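Local coordinates for UBP3-associated protein BRE5 (Saccharomyces cerevisiae, PDB 2QIY), which acts as the partner of the deubiquitinating enzyme UBP3 in removing ubiquitin, here represented by its NTF2-like domain, at residues A[11-19]-A[89-97]; A[36-46]-A[137-146]. All coordinates share one frame; numbering follows the deposited sequence.

Contact 1. Residues A[11-19]-A[89-97]; sequences VQDICFAFL and LDTIDFQYT
Phe94 of strand 89-97 takes up the first turn of helix 11-19 in a contact made without a hydrogen bond, by apolar packing and one sulfur-aromatic approach. Its CG stands between the backbone N and the carbonyl carbon (chi1 59°), a rotamer that raises the ring from the strand toward Val11, Gln12 and Cys15. Val11 presents both methyls to the CD1-CE1 side of the ring, CG1 lying 3.3 Å from Phe94 CE1, and its backbone carbonyl carbon sits over a ring face. The aliphatic start of Gln12 passes at about a right angle, with CB 3.9 Å from Phe94 CE2. Beside Val11, Tyr96 brings its hydroxyl end up, OH standing 3.5 Å from Val11 CB. Leu19 and Ile92 meet tip to tip, Leu19 CD2 being 3.7 Å from Ile92 CG1, while Ile92 CD1 also touches Phe16 CD1 at 3.8 Å.

The sulfur contact is oblique: Cys15 SG lies 4.5 Å from the centroid of the Phe94 ring, 39° off its normal. Lys64 of the second subunit adds a cation-pi contact to Phe94. The two segments run at 125° to each other; a helix packed on a curved mixed sheet is characteristic of the NTF2-like fold.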
loop_
_atom_site.group_PDB
_atom_site.type_symbol
_atom_site.label_atom_id
_atom_site.label_comp_id
_atom_site.label_asym_id
_atom_site.label_seq_id
_atom_site.Cartn_x
_atom_site.Cartn_y
_atom_site.Cartn_z
ATOM N N VAL A 11 -10.022 -15.088 8.193
ATOM C CA VAL A 11 -9.437 -13.753 8.067
ATOM C C VAL A 11 -9.580 -13.217 6.634
ATOM O O VAL A 11 -9.874 -12.034 6.438
ATOM C CB VAL A 11 -7.974 -13.696 8.601
ATOM C CG1 VAL A 11 -7.083 -14.714 7.898
ATOM C CG2 VAL A 11 -7.408 -12.285 8.493
ATOM N N GLN A 12 -9.407 -14.083 5.635
ATOM C CA GLN A 12 -9.624 -13.671 4.244
ATOM C C GLN A 12 -11.072 -13.213 4.037
ATOM O O GLN A 12 -11.327 -12.195 3.385
ATOM C CB GLN A 12 -9.280 -14.793 3.261
ATOM C CG GLN A 12 -9.318 -14.332 1.807
ATOM C CD GLN A 12 -9.219 -15.470 0.819
ATOM O OE1 GLN A 12 -10.119 -16.316 0.724
ATOM N NE2 GLN A 12 -8.125 -15.499 0.068
ATOM N N ASP A 13 -12.004 -13.983 4.597
ATOM C CA ASP A 13 -13.427 -13.637 4.596
ATOM C C ASP A 13 -13.685 -12.262 5.173
ATOM O O ASP A 13 -14.379 -11.459 4.550
ATOM C CB ASP A 13 -14.247 -14.656 5.400
ATOM C CG ASP A 13 -14.599 -15.893 4.603
ATOM O OD1 ASP A 13 -14.262 -15.953 3.397
ATOM O OD2 ASP A 13 -15.217 -16.809 5.197
ATOM N N ILE A 14 -13.145 -11.982 6.359
ATOM C CA ILE A 14 -13.430 -10.689 6.963
ATOM C C ILE A 14 -12.798 -9.532 6.183
ATOM O O ILE A 14 -13.409 -8.468 6.067
ATOM C CB ILE A 14 -13.244 -10.601 8.534
ATOM C CG1 ILE A 14 -12.009 -9.798 8.966
ATOM C CG2 ILE A 14 -13.504 -11.962 9.238
ATOM C CD1 ILE A 14 -10.716 -10.546 8.889
ATOM N N CYS A 15 -11.613 -9.757 5.610
ATOM C CA CYS A 15 -10.964 -8.712 4.791
ATOM C C CYS A 15 -11.764 -8.397 3.537
ATOM O O CYS A 15 -11.929 -7.237 3.180
ATOM C CB CYS A 15 -9.550 -9.106 4.394
ATOM S SG CYS A 15 -8.434 -9.163 5.775
ATOM N N PHE A 16 -12.273 -9.437 2.879
ATOM C CA PHE A 16 -13.032 -9.233 1.661
ATOM C C PHE A 16 -14.346 -8.512 1.966
ATOM O O PHE A 16 -14.691 -7.537 1.274
ATOM C CB PHE A 16 -13.268 -10.554 0.933
ATOM C CG PHE A 16 -13.904 -10.388 -0.412
ATOM C CD1 PHE A 16 -13.119 -10.206 -1.546
ATOM C CD2 PHE A 16 -15.296 -10.424 -0.547
ATOM C CE1 PHE A 16 -13.708 -10.058 -2.806
ATOM C CE2 PHE A 16 -15.900 -10.279 -1.799
ATOM C CZ PHE A 16 -15.104 -10.095 -2.934
ATOM N N ALA A 17 -15.037 -8.953 3.021
ATOM C CA ALA A 17 -16.275 -8.309 3.479
ATOM C C ALA A 17 -16.021 -6.875 3.919
ATOM O O ALA A 17 -16.798 -5.974 3.580
ATOM C CB ALA A 17 -16.935 -9.107 4.609
ATOM N N PHE A 18 -14.938 -6.663 4.661
ATOM C CA PHE A 18 -14.602 -5.317 5.099
ATOM C C PHE A 18 -14.489 -4.349 3.927
ATOM O O PHE A 18 -15.058 -3.249 3.952
ATOM C CB PHE A 18 -13.294 -5.249 5.897
ATOM C CG PHE A 18 -12.854 -3.847 6.105
ATOM C CD1 PHE A 18 -11.899 -3.277 5.272
ATOM C CD2 PHE A 18 -13.495 -3.045 7.050
ATOM C CE1 PHE A 18 -11.545 -1.934 5.410
ATOM C CE2 PHE A 18 -13.158 -1.693 7.199
ATOM C CZ PHE A 18 -12.171 -1.137 6.372
ATOM N N LEU A 19 -13.723 -4.738 2.914
ATOM C CA LEU A 19 -13.449 -3.833 1.801
ATOM C C LEU A 19 -14.723 -3.584 1.020
ATOM O O LEU A 19 -15.030 -2.446 0.661
ATOM C CB LEU A 19 -12.404 -4.445 0.880
ATOM C CG LEU A 19 -10.909 -4.098 0.875
ATOM C CD1 LEU A 19 -10.411 -3.026 1.856
ATOM C CD2 LEU A 19 -10.036 -5.319 0.773
ATOM N N LEU A 89 -11.351 -3.298 -7.885
ATOM C CA LEU A 89 -10.471 -3.790 -6.797
ATOM C C LEU A 89 -9.660 -4.954 -7.374
ATOM O O LEU A 89 -10.237 -5.972 -7.767
ATOM C CB LEU A 89 -11.323 -4.281 -5.609
ATOM C CG LEU A 89 -10.866 -4.303 -4.143
ATOM C CD1 LEU A 89 -11.331 -5.557 -3.415
ATOM C CD2 LEU A 89 -9.394 -3.890 -3.830
ATOM N N ASP A 90 -8.332 -4.803 -7.447
ATOM C CA ASP A 90 -7.470 -5.810 -8.095
ATOM C C ASP A 90 -6.871 -6.844 -7.127
ATOM O O ASP A 90 -6.781 -8.036 -7.447
ATOM C CB ASP A 90 -6.290 -5.146 -8.807
ATOM C CG ASP A 90 -6.684 -4.400 -10.082
ATOM O OD1 ASP A 90 -6.057 -3.358 -10.321
ATOM O OD2 ASP A 90 -7.562 -4.852 -10.853
ATOM N N THR A 91 -6.387 -6.364 -5.987
ATOM C CA THR A 91 -5.614 -7.200 -5.071
ATOM C C THR A 91 -5.929 -6.908 -3.615
ATOM O O THR A 91 -6.282 -5.778 -3.241
ATOM C CB THR A 91 -4.072 -7.018 -5.260
ATOM O OG1 THR A 91 -3.684 -5.720 -4.808
ATOM C CG2 THR A 91 -3.673 -7.145 -6.733
ATOM N N ILE A 92 -5.784 -7.950 -2.792
ATOM C CA ILE A 92 -5.911 -7.808 -1.358
ATOM C C ILE A 92 -4.752 -8.590 -0.742
ATOM O O ILE A 92 -4.498 -9.746 -1.147
ATOM C CB ILE A 92 -7.235 -8.424 -0.833
ATOM C CG1 ILE A 92 -8.458 -7.747 -1.498
ATOM C CG2 ILE A 92 -7.291 -8.367 0.713
ATOM C CD1 ILE A 92 -9.804 -8.435 -1.250
ATOM N N ASP A 93 -4.081 -7.955 0.227
ATOM C CA ASP A 93 -3.057 -8.607 1.072
ATOM C C ASP A 93 -3.416 -8.342 2.518
ATOM O O ASP A 93 -3.886 -7.261 2.848
ATOM C CB ASP A 93 -1.671 -8.004 0.817
ATOM C CG ASP A 93 -1.184 -8.251 -0.584
ATOM O OD1 ASP A 93 -0.765 -9.393 -0.857
ATOM O OD2 ASP A 93 -1.231 -7.311 -1.412
ATOM N N PHE A 94 -3.192 -9.325 3.393
ATOM C CA PHE A 94 -3.415 -9.068 4.818
ATOM C C PHE A 94 -2.394 -9.755 5.692
ATOM O O PHE A 94 -1.782 -10.759 5.292
ATOM C CB PHE A 94 -4.825 -9.489 5.243
ATOM C CG PHE A 94 -5.113 -10.949 5.003
ATOM C CD1 PHE A 94 -4.774 -11.901 5.955
ATOM C CD2 PHE A 94 -5.706 -11.365 3.812
ATOM C CE1 PHE A 94 -5.036 -13.253 5.733
ATOM C CE2 PHE A 94 -5.966 -12.731 3.577
ATOM C CZ PHE A 94 -5.630 -13.662 4.532
ATOM N N GLN A 95 -2.240 -9.213 6.903
ATOM C CA GLN A 95 -1.520 -9.879 8.008
ATOM C C GLN A 95 -2.165 -9.501 9.334
ATOM O O GLN A 95 -2.819 -8.464 9.441
ATOM C CB GLN A 95 -0.048 -9.452 8.059
ATOM C CG GLN A 95 0.811 -9.763 6.829
ATOM C CD GLN A 95 2.221 -9.157 6.931
ATOM O OE1 GLN A 95 2.459 -8.240 7.727
ATOM N NE2 GLN A 95 3.151 -9.668 6.129
ATOM N N TYR A 96 -1.930 -10.312 10.367
ATOM C CA TYR A 96 -2.311 -9.924 11.712
ATOM C C TYR A 96 -1.237 -8.990 12.272
ATOM O O TYR A 96 -0.083 -9.032 11.837
ATOM C CB TYR A 96 -2.476 -11.150 12.611
ATOM C CG TYR A 96 -3.813 -11.832 12.467
ATOM C CD1 TYR A 96 -3.908 -13.135 11.975
ATOM C CD2 TYR A 96 -4.992 -11.171 12.823
ATOM C CE1 TYR A 96 -5.151 -13.767 11.847
ATOM C CE2 TYR A 96 -6.231 -11.789 12.702
ATOM C CZ TYR A 96 -6.309 -13.079 12.213
ATOM O OH TYR A 96 -7.550 -13.684 12.112
ATOM N N THR A 97 -1.609 -8.180 13.260
ATOM C CA THR A 97 -0.722 -7.160 13.810
ATOM C C THR A 97 -1.220 -6.712 15.180
ATOM O O THR A 97 -2.258 -7.175 15.639
ATOM C CB THR A 97 -0.655 -5.936 12.857
ATOM O OG1 THR A 97 0.428 -5.081 13.244
ATOM C CG2 THR A 97 -1.968 -5.137 12.837
#

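Contact 2. Residues A[36-46]-A[137-146]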
loop_
_atom_site.group_PDB
_atom_site.type_symbol
_atom_site.label_atom_id
_atom_site.label_comp_id
_atom_site.label_asym_id
_atom_site.label_seq_id
_atom_site.Cartn_x
_atom_site.Cartn_y
_atom_site.Cartn_z
ATOM N N PHE A 36 -17.573 3.704 11.420
ATOM C CA PHE A 36 -16.775 2.479 11.325
ATOM C C PHE A 36 -15.314 2.686 11.737
ATOM O O PHE A 36 -14.507 1.744 11.711
ATOM C CB PHE A 36 -16.989 1.881 9.938
ATOM C CG PHE A 36 -18.444 1.448 9.731
ATOM C CD1 PHE A 36 -19.406 2.356 9.266
ATOM C CD2 PHE A 36 -18.854 0.170 10.085
ATOM C CE1 PHE A 36 -20.743 1.979 9.112
ATOM C CE2 PHE A 36 -20.193 -0.235 9.930
ATOM C CZ PHE A 36 -21.141 0.669 9.445
ATOM N N TYR A 37 -15.012 3.911 12.170
ATOM C CA TYR A 37 -13.666 4.259 12.608
ATOM C C TYR A 37 -13.605 4.340 14.121
ATOM O O TYR A 37 -14.585 4.710 14.764
ATOM C CB TYR A 37 -13.264 5.616 12.034
ATOM C CG TYR A 37 -13.026 5.637 10.547
ATOM C CD1 TYR A 37 -11.716 5.614 10.028
ATOM C CD2 TYR A 37 -14.086 5.701 9.657
ATOM C CE1 TYR A 37 -11.469 5.670 8.645
ATOM C CE2 TYR A 37 -13.854 5.756 8.275
ATOM C CZ TYR A 37 -12.543 5.730 7.782
ATOM O OH TYR A 37 -12.305 5.775 6.423
ATOM N N ALA A 38 -12.436 4.034 14.680
ATOM C CA ALA A 38 -12.154 4.249 16.100
ATOM C C ALA A 38 -12.223 5.743 16.378
ATOM O O ALA A 38 -12.025 6.562 15.470
ATOM C CB ALA A 38 -10.778 3.721 16.450
ATOM N N SER A 39 -12.516 6.099 17.619
ATOM C CA SER A 39 -12.620 7.509 17.974
ATOM C C SER A 39 -11.341 8.300 17.640
ATOM O O SER A 39 -11.425 9.487 17.286
ATOM C CB SER A 39 -12.988 7.669 19.456
ATOM O OG SER A 39 -11.987 7.117 20.286
ATOM N N THR A 40 -10.188 7.646 17.772
ATOM C CA THR A 40 -8.879 8.276 17.534
ATOM C C THR A 40 -8.257 7.873 16.194
ATOM O O THR A 40 -7.031 8.006 15.988
ATOM C CB THR A 40 -7.886 7.978 18.686
ATOM O OG1 THR A 40 -7.709 6.559 18.806
ATOM C CG2 THR A 40 -8.397 8.554 20.005
ATOM N N ALA A 41 -9.080 7.367 15.276
ATOM C CA ALA A 41 -8.562 6.907 13.966
ATOM C C ALA A 41 -7.797 7.981 13.184
ATOM O O ALA A 41 -8.075 9.169 13.300
ATOM C CB ALA A 41 -9.701 6.378 13.093
ATOM N N GLU A 42 -6.857 7.534 12.345
ATOM C CA GLU A 42 -6.139 8.392 11.394
ATOM C C GLU A 42 -6.535 8.055 9.969
ATOM O O GLU A 42 -6.566 6.880 9.585
ATOM C CB GLU A 42 -4.624 8.221 11.557
ATOM C CG GLU A 42 -4.239 8.503 13.005
ATOM C CD GLU A 42 -2.775 8.776 13.254
ATOM O OE1 GLU A 42 -1.957 8.865 12.308
ATOM O OE2 GLU A 42 -2.451 8.931 14.451
ATOM N N LEU A 43 -6.885 9.099 9.210
ATOM C CA LEU A 43 -7.273 8.971 7.808
ATOM C C LEU A 43 -6.362 9.806 6.931
ATOM O O LEU A 43 -6.093 10.986 7.232
ATOM C CB LEU A 43 -8.698 9.529 7.666
ATOM C CG LEU A 43 -9.258 9.599 6.247
ATOM C CD1 LEU A 43 -9.455 8.207 5.610
ATOM C CD2 LEU A 43 -10.592 10.356 6.283
ATOM N N THR A 44 -5.916 9.221 5.826
ATOM C CA THR A 44 -5.207 10.025 4.805
ATOM C C THR A 44 -5.969 9.727 3.543
ATOM O O THR A 44 -5.932 8.601 3.037
ATOM C CB THR A 44 -3.734 9.581 4.718
ATOM O OG1 THR A 44 -3.097 9.919 5.942
ATOM C CG2 THR A 44 -3.008 10.304 3.569
ATOM N N HIS A 45 -6.706 10.719 3.035
ATOM C CA HIS A 45 -7.690 10.454 1.981
ATOM C C HIS A 45 -7.574 11.429 0.808
ATOM O O HIS A 45 -7.037 12.512 0.938
ATOM C CB HIS A 45 -9.113 10.498 2.572
ATOM C CG HIS A 45 -10.126 9.714 1.792
ATOM N ND1 HIS A 45 -10.180 8.336 1.830
ATOM C CD2 HIS A 45 -11.132 10.109 0.979
ATOM C CE1 HIS A 45 -11.166 7.913 1.053
ATOM N NE2 HIS A 45 -11.777 8.968 0.541
ATOM N N THR A 46 -8.123 11.025 -0.324
ATOM C CA THR A 46 -8.269 11.879 -1.506
ATOM C C THR A 46 -8.682 13.308 -1.135
ATOM O O THR A 46 -9.716 13.488 -0.494
ATOM C CB THR A 46 -9.340 11.282 -2.372
ATOM O OG1 THR A 46 -9.014 9.883 -2.557
ATOM C CG2 THR A 46 -9.404 12.021 -3.746
ATOM N N PHE A 137 -14.969 -4.951 14.278
ATOM C CA PHE A 137 -13.703 -4.240 14.175
ATOM C C PHE A 137 -13.951 -2.767 13.911
ATOM O O PHE A 137 -14.927 -2.409 13.228
ATOM C CB PHE A 137 -12.872 -4.781 13.009
ATOM C CG PHE A 137 -12.327 -6.158 13.241
ATOM C CD1 PHE A 137 -13.066 -7.273 12.874
ATOM C CD2 PHE A 137 -11.069 -6.339 13.830
ATOM C CE1 PHE A 137 -12.561 -8.561 13.099
ATOM C CE2 PHE A 137 -10.557 -7.606 14.041
ATOM C CZ PHE A 137 -11.304 -8.724 13.682
ATOM N N ASP A 138 -13.057 -1.928 14.434
ATOM C CA ASP A 138 -13.043 -0.499 14.109
ATOM C C ASP A 138 -11.799 -0.211 13.262
ATOM O O ASP A 138 -10.716 -0.742 13.530
ATOM C CB ASP A 138 -12.941 0.355 15.366
ATOM C CG ASP A 138 -14.281 0.524 16.105
ATOM O OD1 ASP A 138 -15.347 0.083 15.634
ATOM O OD2 ASP A 138 -14.240 1.129 17.189
ATOM N N ILE A 139 -11.956 0.652 12.261
ATOM C CA ILE A 139 -10.807 1.154 11.495
ATOM C C ILE A 139 -9.969 2.111 12.353
ATOM O O ILE A 139 -10.476 3.111 12.827
ATOM C CB ILE A 139 -11.258 1.935 10.222
ATOM C CG1 ILE A 139 -12.157 1.080 9.345
ATOM C CG2 ILE A 139 -10.047 2.358 9.420
ATOM C CD1 ILE A 139 -12.894 1.897 8.275
ATOM N N THR A 140 -8.693 1.806 12.552
ATOM C CA THR A 140 -7.826 2.746 13.278
ATOM C C THR A 140 -6.955 3.560 12.341
ATOM O O THR A 140 -6.454 4.630 12.712
ATOM C CB THR A 140 -6.948 2.056 14.344
ATOM O OG1 THR A 140 -6.081 1.099 13.715
ATOM C CG2 THR A 140 -7.821 1.379 15.395
ATOM N N ASN A 141 -6.759 3.033 11.135
ATOM C CA ASN A 141 -5.886 3.646 10.125
ATOM C C ASN A 141 -6.405 3.367 8.742
ATOM O O ASN A 141 -6.864 2.250 8.447
ATOM C CB ASN A 141 -4.457 3.075 10.198
ATOM C CG ASN A 141 -3.771 3.429 11.455
ATOM O OD1 ASN A 141 -3.049 4.440 11.537
ATOM N ND2 ASN A 141 -4.004 2.639 12.475
ATOM N N ASP A 142 -6.313 4.382 7.892
ATOM C CA ASP A 142 -6.826 4.310 6.530
ATOM C C ASP A 142 -6.002 5.282 5.702
ATOM O O ASP A 142 -6.120 6.484 5.899
ATOM C CB ASP A 142 -8.295 4.734 6.568
ATOM C CG ASP A 142 -8.955 4.730 5.201
ATOM O OD1 ASP A 142 -8.262 4.568 4.178
ATOM O OD2 ASP A 142 -10.203 4.887 5.178
ATOM N N ILE A 143 -5.149 4.752 4.813
ATOM C CA ILE A 143 -4.266 5.597 3.975
ATOM C C ILE A 143 -4.457 5.210 2.523
ATOM O O ILE A 143 -4.361 4.021 2.175
ATOM C CB ILE A 143 -2.755 5.377 4.251
ATOM C CG1 ILE A 143 -2.390 5.618 5.728
ATOM C CG2 ILE A 143 -1.899 6.244 3.241
ATOM C CD1 ILE A 143 -0.931 5.196 6.038
ATOM N N ILE A 144 -4.761 6.187 1.658
ATOM C CA ILE A 144 -4.720 5.933 0.217
ATOM C C ILE A 144 -3.548 6.692 -0.431
ATOM O O ILE A 144 -3.219 7.816 -0.039
ATOM C CB ILE A 144 -6.073 6.282 -0.463
ATOM C CG1 ILE A 144 -6.130 5.751 -1.908
ATOM C CG2 ILE A 144 -6.379 7.808 -0.381
ATOM C CD1 ILE A 144 -7.581 5.749 -2.476
ATOM N N ARG A 145 -2.929 6.050 -1.419
ATOM C CA ARG A 145 -1.873 6.686 -2.182
ATOM C C ARG A 145 -2.167 6.418 -3.662
ATOM O O ARG A 145 -2.343 5.260 -4.073
ATOM C CB ARG A 145 -0.487 6.127 -1.786
ATOM C CG ARG A 145 0.623 6.399 -2.836
ATOM C CD ARG A 145 0.931 7.878 -3.069
ATOM N NE ARG A 145 1.363 8.579 -1.845
ATOM C CZ ARG A 145 1.827 9.835 -1.823
ATOM N NH1 ARG A 145 1.959 10.539 -2.963
ATOM N NH2 ARG A 145 2.217 10.388 -0.674
ATOM N N PHE A 146 -2.242 7.478 -4.457
ATOM C CA PHE A 146 -2.373 7.322 -5.906
ATOM C C PHE A 146 -1.016 7.153 -6.560
ATOM O O PHE A 146 -0.035 7.787 -6.173
ATOM C CB PHE A 146 -3.191 8.488 -6.495
ATOM C CG PHE A 146 -4.579 8.510 -5.969
ATOM C CD1 PHE A 146 -5.558 7.672 -6.529
ATOM C CD2 PHE A 146 -4.921 9.305 -4.878
ATOM C CE1 PHE A 146 -6.850 7.660 -6.002
ATOM C CE2 PHE A 146 -6.213 9.300 -4.338
ATOM C CZ PHE A 146 -7.196 8.470 -4.909
HETATM O O HOH W 1 -15.017 -0.851 11.012
HETATM O O HOH W 2 -8.003 6.816 2.698
#
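Asp142 OD2 is gripped by two tyrosine hydroxyls: Tyr37 OH donates to it at 2.6 Å, and Tyr22 of helix 11-28 bonds to the same oxygen. The carboxylate projects from a parallel strand pair inside the mixed sheet of the NTF2-like fold. Asp142 CG stands opposite its backbone N (chi1 179°), which carries the carboxylate to Tyr37 OH. Tyr37 reaches the anti lone pair with its ring only 8° from the carboxylate plane. Over one face of the ring Ile139 provides a CH-pi contact, CD1 standing 3.9 Å from the ring centroid. A phenylalanine in place of Tyr37 would probably leave Asp142 OD2 without one of its two hydroxyl partners.

The backbone ladder comes in two pieces, divided by the type I turn from Ala38 to Ala41. On the Phe36 side, leading into the turn, Ile139 N donates to Phe36 O and Ala38 N to Ile139 O. After it, Glu42 N and Thr44 N bond to Thr140 O and Asp142 O, and Ile144 N to Thr44 O. Glu42 OE1 instead turns to Tyr96 N of the second subunit. Thr140 and Asn141 both face Ile127, a classic beta bulge in the pairing with strand 120-130. Asp142 OD1 lies 2.7 Å from a water that also stands 2.8 Å from His45 ND1.

In the fold
The two contacts illustrate how one curved sheet is held by different chemistry at different depths. Contact 2 is a buried pairing of neighbouring strands, its centre about 6 Å from that of the chain, and combines a backbone ladder with a buried carboxylate. Contact 1, its centre about 12 Å from the chain's, is only partly buried and sets helix 11-28 on a strand outermost within this chain, largely through side chains, without hydrogen bonds. The helix joins them: Phe18 CE2 packs 3.6 Å from Ile139 CG1. They also meet through the dimer, where Asp93 and Gln95, pointing away from the helix on strand 89-97, bond to Arg145 and Thr44 in contact 2 of the second subunit.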